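Local coordinates for protein putative tryptophan halogenase (Xanthomonas campestris pv. campestris, PDB 6Y1W) that probably acts as a flavin-dependent halogenase of the tryptophan halogenase family, binding FAD in a Rossmann-type fold, and is captured here without its cofactor, at residues G24-A27 / G28-A32; P64-V67 / T68-R71; N350-L353 / I354-I358; V359-L362 / Q363-Q367. All coordinates share one frame; numbering follows the deposited sequence. Where two conformers were deposited one is given.

Contact 1: residues G24-A27 / G28-A32; sequences GGTA and GWMAA
Between G24 and G28 runs a backbone hydrogen bond at the entry to helix 25-39, from G28 N to G24 O over 2.9 Å, with the donor standing well above the carbonyl plane rather than on a lone pair. The next three bonds settle into the regular i to i+4 pattern: W29 N gives to G25 O, M30 N to T26 O at 2.9 Å, and A31 N to A27 O at 3.1 Å. At the start of the helix the amides of T26 and A27 meet a different acceptor, a tartrate probably drawn from the crystallisation liquor, while G25 N is served by a water 3.0 Å away. The same water lies in the plane of the W29 indole, at its edge, and takes only a weak bond from NE1; the firmer partner of that nitrogen is the carboxylate of E49. Side-chain packing is lighter. T26 and M30 run side by side, and in one of two T26 conformers CG2 comes near M30 SD, a tentative contact. G25 has a positive phi of 62°, a backbone shape that glycine adopts readily. G23, G25 and G28, spanning the turn from strand 18-22 into helix 25-39, are consistent with the GxGxxG turn of a Rossmann beta-alpha-beta unit, where helix-start amides typically face a dinucleotide phosphate; G24 to A27 are predicted to bind FAD.

Contact 2: residues P64-V67 / T68-R71; sequences PSLV and TFHR
S65 and F69 are joined by the straightest of three successive backbone hydrogen bonds in the first turns of helix 65-73: F69 N reaches S65 O over 3.0 Å, in the carbonyl plane. H70 N to L66 O and R71 N to V67 O follow at 3.1 and 3.2 Å, each with the donor somewhat tilted from that plane. Water extends the polar set, giving a proton to P64 O at 2.6 Å and hydrogen-bonding T68 OG1, so the P64 carbonyl is bridged to a hydroxyl one turn on. Other polar ends pair with neighbouring helices: S65 OG with H352 ND1, and H70 NE2 with the hydroxyl of Y170. Apolar contact centres on L66, whose CD1 lies 3.9 Å from CD2 of the F69 ring, while its CG and CD2 pass the CE1 corner of the H70 imidazole. Flat groups supply the remaining contacts. L66 O sits over one face of the H70 ring, toward its rim. With R71 CG beside the backbone N (chi1 -72°) and the chain extended to NE, the guanidinium comes alongside V67, whose CG1 sits over one face, toward its rim, 3.8 Å from R71 NH2. This is an amphipathic helix start, with L66, F69 and H70 turned into the protein and T68 and R71 outward, while P64 lines a butanediol pocket near the predicted active-site lysine K89.

Contact 3: residues N350-L353 / I354-I358; sequences NIHL and IQRGI
H352 O accepts the shortest backbone bond here, from R356 N at 2.8 Å, and I351 O accepts the straightest, from Q355 N at 2.9 Å with an N-H...O angle of 168°. I354 N to N350 O and G357 N to L353 O, both 3.2 Å, complete the ladder. The side chains find polar partners beyond this turn: R356 forms a salt bridge with E384 and another with the sulfonate of a MES molecule, probably a crystallisation additive, while Q355 NE2 bonds to S65 O and to the same sulfonate, and N350 ND2 to E60. I354 and I358 pack on helix 25-39, and I351 on both it and helix 65-73, which places the start of helix 350-363 beside the Rossmann-type nucleotide unit; I351 is itself predicted to bind FAD. Between H352 and R356 the contact is a CH-pi interaction. R356 CG lies over one face of the imidazole, 3.7 Å from the ring centroid and 3.4 Å from H352 NE2. The ring reaches that position because H352 CG is anti to the backbone N (chi1 167°), and bends at chi2 and chi3 carry the arginine chain past it. On another flank the I354 side chain runs beside N350 O, with CG1 3.6 Å away.

Contact 4: residues V359-L362 / Q363-Q367; sequences VRLL and QTFPQ
L361 and F365 meet on the tightly packed side of this helix end, where L361 CG lies 4.1 Å from CD1 of the phenyl ring. L362 CD2 approaches that same ring carbon obliquely at 4.1 Å, so two successive leucines converge on one atom of the ring. The F365 ring is in turn covered on one face by CD of its neighbour P366, and it also packs on L35 and L39 of helix 25-39 and L217 of strand 217-220. The other flank is more polar and partly exposed. V359 and Q363 lie alongside, pointing the same way, with V359 CG1 4.0 Å from Q363 OE1; Q363 NE2 bonds to the W116 carbonyl of the second subunit. Looseness appears in the backbone beyond Q363. Q363 N still makes a good bond to V359 O at 2.9 Å, but T364 N then divides between a weak bond to R360 O and a bond to L361 O, both at 3.1 Å, the latter from well above the carbonyl plane. F365 N to L362 O is weak. Helical bonding thus frays, while L362 O takes a bond from H460 of the second subunit: the chemistry implies a terminus secured by apolar packing within the chain and by polar bonds across the dimer.

How the contacts relate
From the N terminus, contact 1 opens helix 25-39 just after strand 18-22, contact 2 opens helix 65-73, and contacts 3 and 4 occupy the start and the end of helix 350-363. Each is a local turn; they follow in series, none nested or crossing, and none closes a long loop. Space joins what sequence separates. M30 CE of contact 1 packs on F69 CE2 of contact 2 at 3.8 Å, and I358 CD1 of contact 3 lies against the backbone of contact 1. Contacts 2 and 3 also pack, F69 CB on Q355 OE1. Contact 4 only grazes contact 2, through V359; it closes helix 350-363 and leads the chain into the loop at the subunit interface.

Contact 1: residues G24-A27 / G28-A32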
# COMPACT_ATOMS: atom_id res chain seq x y z
N GLY A 24 28.40 15.15 -6.39
CA GLY A 24 28.16 15.50 -5.01
C GLY A 24 26.78 16.09 -4.88
O GLY A 24 25.80 15.50 -5.34
N GLY A 25 26.71 17.28 -4.27
CA GLY A 25 25.50 17.98 -4.04
C GLY A 25 24.59 17.15 -3.14
O GLY A 25 25.00 16.26 -2.41
N THR A 26 23.30 17.45 -3.22
CA THR A 26 22.32 16.76 -2.40
C THR A 26 22.26 15.27 -2.73
O THR A 26 22.19 14.40 -1.86
CB THR A 26 20.98 17.43 -2.65
OG1 THR A 26 21.14 18.86 -2.51
CG2 THR A 26 19.96 16.92 -1.71
N ALA A 27 22.20 14.97 -4.03
CA ALA A 27 22.00 13.56 -4.40
C ALA A 27 23.18 12.71 -3.96
O ALA A 27 23.00 11.64 -3.37
CB ALA A 27 21.79 13.43 -5.91
N GLY A 28 24.39 13.18 -4.26
CA GLY A 28 25.57 12.37 -3.98
C GLY A 28 25.79 12.21 -2.48
O GLY A 28 26.09 11.09 -2.01
N TRP A 29 25.63 13.31 -1.73
CA TRP A 29 25.94 13.20 -0.30
C TRP A 29 24.79 12.59 0.49
O TRP A 29 25.03 11.99 1.54
CB TRP A 29 26.39 14.56 0.27
CG TRP A 29 27.78 14.93 -0.22
CD1 TRP A 29 28.11 15.93 -1.09
CD2 TRP A 29 29.01 14.25 0.08
NE1 TRP A 29 29.47 15.94 -1.31
CE2 TRP A 29 30.04 14.90 -0.62
CE3 TRP A 29 29.33 13.15 0.88
CZ2 TRP A 29 31.38 14.49 -0.55
CZ3 TRP A 29 30.64 12.74 0.95
CH2 TRP A 29 31.66 13.41 0.23
N MET A 30 23.54 12.72 0.04
CA MET A 30 22.50 11.91 0.68
C MET A 30 22.77 10.43 0.46
O MET A 30 22.57 9.62 1.37
CB MET A 30 21.10 12.27 0.14
CG MET A 30 20.50 13.54 0.65
SD MET A 30 18.90 13.98 -0.09
CE MET A 30 17.85 12.70 0.62
N ALA A 31 23.22 10.05 -0.73
CA ALA A 31 23.51 8.64 -1.00
C ALA A 31 24.71 8.18 -0.17
O ALA A 31 24.68 7.10 0.44
CB ALA A 31 23.78 8.44 -2.49
N ALA A 32 25.77 8.99 -0.15
CA ALA A 32 26.95 8.62 0.62
C ALA A 32 26.61 8.48 2.09
O ALA A 32 27.13 7.60 2.77
CB ALA A 32 28.04 9.68 0.46
O HOH W 1 28.89 18.81 -2.95

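Contact 2: residues P64-V67 / T68-R71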
# COMPACT_ATOMS: atom_id res chain seq x y z
N PRO A 64 7.44 15.31 4.48
CA PRO A 64 7.71 14.64 5.77
C PRO A 64 8.55 13.39 5.68
O PRO A 64 9.07 12.94 6.72
CB PRO A 64 6.30 14.33 6.31
CG PRO A 64 5.46 15.50 5.77
CD PRO A 64 6.00 15.68 4.37
N SER A 65 8.67 12.77 4.51
CA SER A 65 9.56 11.62 4.42
C SER A 65 10.99 11.95 4.86
O SER A 65 11.72 11.05 5.28
CB SER A 65 9.54 11.07 2.99
OG SER A 65 9.96 12.08 2.07
N LEU A 66 11.43 13.22 4.75
CA LEU A 66 12.79 13.51 5.16
C LEU A 66 12.94 13.37 6.67
O LEU A 66 14.04 13.10 7.16
CB LEU A 66 13.24 14.91 4.74
CG LEU A 66 14.75 15.16 4.80
CD1 LEU A 66 15.51 14.32 3.77
CD2 LEU A 66 15.09 16.62 4.56
N VAL A 67 11.87 13.60 7.43
CA VAL A 67 11.94 13.38 8.88
C VAL A 67 12.27 11.93 9.16
O VAL A 67 13.11 11.60 10.01
CB VAL A 67 10.61 13.79 9.55
CG1 VAL A 67 10.72 13.67 11.08
CG2 VAL A 67 10.23 15.21 9.18
N THR A 68 11.62 11.03 8.44
CA THR A 68 11.93 9.61 8.56
C THR A 68 13.36 9.30 8.13
O THR A 68 14.04 8.49 8.78
CB THR A 68 10.93 8.81 7.74
OG1 THR A 68 9.62 9.07 8.25
CG2 THR A 68 11.22 7.30 7.83
N PHE A 69 13.83 9.87 7.01
CA PHE A 69 15.22 9.65 6.58
C PHE A 69 16.21 9.94 7.71
O PHE A 69 17.16 9.17 7.95
CB PHE A 69 15.52 10.58 5.37
CG PHE A 69 16.82 10.27 4.63
CD1 PHE A 69 17.02 9.04 4.02
CD2 PHE A 69 17.82 11.26 4.53
CE1 PHE A 69 18.21 8.79 3.28
CE2 PHE A 69 19.02 11.01 3.82
CZ PHE A 69 19.20 9.79 3.19
N HIS A 70 16.01 11.05 8.42
CA HIS A 70 16.96 11.39 9.48
C HIS A 70 16.82 10.45 10.66
O HIS A 70 17.82 10.16 11.32
CB HIS A 70 16.77 12.86 9.88
CG HIS A 70 17.24 13.78 8.81
ND1 HIS A 70 17.01 15.14 8.82
CD2 HIS A 70 17.97 13.53 7.70
CE1 HIS A 70 17.56 15.68 7.75
NE2 HIS A 70 18.15 14.73 7.05
N ARG A 71 15.62 9.91 10.90
CA ARG A 71 15.49 8.87 11.91
C ARG A 71 16.26 7.62 11.54
O ARG A 71 16.87 6.99 12.41
CB ARG A 71 14.03 8.53 12.13
CG ARG A 71 13.36 9.63 12.85
CD ARG A 71 12.10 9.18 13.55
NE ARG A 71 11.54 10.38 14.14
CZ ARG A 71 10.37 10.90 13.81
NH1 ARG A 71 9.61 10.30 12.90
NH2 ARG A 71 9.97 12.02 14.42
O HOH W 2 7.91 11.26 8.30

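Contact 3: residues N350-L353 / I354-I358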
# COMPACT_ATOMS: atom_id res chain seq x y z
N ASN A 350 11.66 17.00 -4.91
CA ASN A 350 13.01 16.69 -5.42
C ASN A 350 13.82 15.86 -4.43
O ASN A 350 14.34 14.77 -4.75
CB ASN A 350 13.76 18.01 -5.72
CG ASN A 350 15.25 17.77 -6.02
OD1 ASN A 350 15.55 17.06 -6.97
ND2 ASN A 350 16.18 18.37 -5.23
N ILE A 351 13.97 16.36 -3.19
CA ILE A 351 14.76 15.62 -2.21
C ILE A 351 14.11 14.29 -1.86
O ILE A 351 14.81 13.28 -1.64
CB ILE A 351 15.02 16.53 -0.99
CG1 ILE A 351 16.18 17.45 -1.35
CG2 ILE A 351 15.36 15.70 0.28
CD1 ILE A 351 16.43 18.55 -0.31
N HIS A 352 12.78 14.23 -1.85
CA HIS A 352 12.06 12.98 -1.59
C HIS A 352 12.42 11.92 -2.63
O HIS A 352 12.60 10.75 -2.29
CB HIS A 352 10.57 13.27 -1.60
CG HIS A 352 9.73 12.04 -1.66
ND1 HIS A 352 9.39 11.32 -0.53
CD2 HIS A 352 9.16 11.40 -2.71
CE1 HIS A 352 8.63 10.29 -0.89
NE2 HIS A 352 8.48 10.32 -2.20
N LEU A 353 12.49 12.32 -3.90
CA LEU A 353 12.79 11.34 -4.93
C LEU A 353 14.21 10.83 -4.82
O LEU A 353 14.46 9.67 -5.13
CB LEU A 353 12.52 11.91 -6.32
CG LEU A 353 11.01 11.95 -6.60
CD1 LEU A 353 10.74 12.90 -7.77
CD2 LEU A 353 10.40 10.57 -6.85
N ILE A 354 15.15 11.68 -4.39
CA ILE A 354 16.50 11.19 -4.07
C ILE A 354 16.43 10.17 -2.94
O ILE A 354 17.00 9.07 -3.03
CB ILE A 354 17.42 12.37 -3.69
CG1 ILE A 354 17.65 13.27 -4.92
CG2 ILE A 354 18.78 11.80 -3.23
CD1 ILE A 354 18.30 14.63 -4.56
N GLN A 355 15.75 10.53 -1.85
CA GLN A 355 15.65 9.64 -0.70
C GLN A 355 15.03 8.31 -1.08
O GLN A 355 15.51 7.25 -0.67
CB GLN A 355 14.81 10.30 0.40
CG GLN A 355 14.34 9.31 1.45
CD GLN A 355 13.58 10.00 2.57
OE1 GLN A 355 13.70 11.23 2.77
NE2 GLN A 355 12.83 9.21 3.35
N ARG A 356 13.95 8.34 -1.89
CA ARG A 356 13.33 7.06 -2.28
C ARG A 356 14.31 6.18 -3.05
O ARG A 356 14.36 4.96 -2.85
CB ARG A 356 12.08 7.28 -3.13
CG ARG A 356 10.93 7.93 -2.37
CD ARG A 356 10.42 7.05 -1.20
NE ARG A 356 10.06 5.74 -1.72
CZ ARG A 356 10.40 4.58 -1.17
NH1 ARG A 356 11.14 4.56 -0.06
NH2 ARG A 356 10.02 3.44 -1.74
N GLY A 357 15.07 6.77 -3.98
CA GLY A 357 16.01 5.98 -4.74
C GLY A 357 17.05 5.35 -3.83
O GLY A 357 17.47 4.21 -4.05
N ILE A 358 17.49 6.09 -2.82
CA ILE A 358 18.52 5.60 -1.89
C ILE A 358 17.95 4.51 -0.98
O ILE A 358 18.54 3.43 -0.81
CB ILE A 358 19.06 6.78 -1.04
CG1 ILE A 358 19.82 7.77 -1.91
CG2 ILE A 358 19.95 6.24 0.13
CD1 ILE A 358 20.03 9.14 -1.21

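Contact 4: residues V359-L362 / Q363-Q367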
# COMPACT_ATOMS: atom_id res chain seq x y z
N VAL A 359 16.82 4.81 -0.34
CA VAL A 359 16.21 3.86 0.58
C VAL A 359 15.84 2.58 -0.15
O VAL A 359 16.06 1.47 0.35
CB VAL A 359 14.99 4.50 1.27
CG1 VAL A 359 14.18 3.42 2.07
CG2 VAL A 359 15.48 5.58 2.23
N ARG A 360 15.30 2.71 -1.36
CA ARG A 360 14.95 1.50 -2.11
C ARG A 360 16.19 0.70 -2.43
O ARG A 360 16.17 -0.54 -2.35
CB ARG A 360 14.21 1.85 -3.39
CG ARG A 360 13.58 0.61 -4.04
CD ARG A 360 13.02 0.95 -5.41
NE ARG A 360 12.10 2.10 -5.31
CZ ARG A 360 12.33 3.29 -5.85
NH1 ARG A 360 13.43 3.55 -6.55
NH2 ARG A 360 11.42 4.25 -5.67
N LEU A 361 17.30 1.38 -2.78
CA LEU A 361 18.56 0.68 -3.07
C LEU A 361 19.04 -0.06 -1.83
O LEU A 361 19.50 -1.21 -1.91
CB LEU A 361 19.63 1.66 -3.51
CG LEU A 361 21.03 1.06 -3.82
CD1 LEU A 361 20.99 -0.12 -4.81
CD2 LEU A 361 21.96 2.18 -4.38
N LEU A 362 19.01 0.61 -0.67
CA LEU A 362 19.48 -0.05 0.54
C LEU A 362 18.59 -1.25 0.90
O LEU A 362 19.07 -2.27 1.43
CB LEU A 362 19.55 0.96 1.69
CG LEU A 362 20.69 1.96 1.48
CD1 LEU A 362 20.71 3.03 2.59
CD2 LEU A 362 22.05 1.26 1.37
N GLN A 363 17.29 -1.15 0.62
CA GLN A 363 16.41 -2.29 0.89
C GLN A 363 16.60 -3.44 -0.09
O GLN A 363 16.13 -4.55 0.19
CB GLN A 363 14.94 -1.82 0.88
CG GLN A 363 14.64 -0.99 2.10
CD GLN A 363 13.26 -0.46 2.11
OE1 GLN A 363 12.71 -0.15 1.07
NE2 GLN A 363 12.70 -0.30 3.30
N THR A 364 17.28 -3.22 -1.21
CA THR A 364 17.58 -4.30 -2.15
C THR A 364 19.08 -4.38 -2.41
O THR A 364 19.52 -4.75 -3.51
CB THR A 364 16.81 -4.14 -3.45
OG1 THR A 364 17.00 -5.30 -4.27
CG2 THR A 364 17.28 -2.92 -4.18
N PHE A 365 19.89 -4.05 -1.40
CA PHE A 365 21.30 -3.83 -1.67
C PHE A 365 21.96 -5.14 -2.12
O PHE A 365 21.73 -6.18 -1.51
CB PHE A 365 22.08 -3.24 -0.48
CG PHE A 365 23.37 -2.62 -0.93
CD1 PHE A 365 23.37 -1.34 -1.50
CD2 PHE A 365 24.54 -3.36 -0.97
CE1 PHE A 365 24.53 -0.81 -2.01
CE2 PHE A 365 25.70 -2.80 -1.47
CZ PHE A 365 25.69 -1.54 -2.01
N PRO A 366 22.74 -5.12 -3.19
CA PRO A 366 23.22 -6.38 -3.77
C PRO A 366 24.40 -6.95 -2.98
O PRO A 366 25.33 -6.22 -2.62
CB PRO A 366 23.67 -5.98 -5.19
CG PRO A 366 24.05 -4.47 -5.03
CD PRO A 366 22.97 -3.96 -4.08
N GLN A 367 24.33 -8.25 -2.70
CA GLN A 367 25.57 -9.02 -2.58
C GLN A 367 26.21 -9.17 -3.96
O GLN A 367 27.41 -8.93 -4.14
CB GLN A 367 25.32 -10.40 -2.00
CG GLN A 367 24.68 -10.42 -0.66
CD GLN A 367 25.69 -10.37 0.48
OE1 GLN A 367 26.90 -10.07 0.27
NE2 GLN A 367 25.20 -10.65 1.69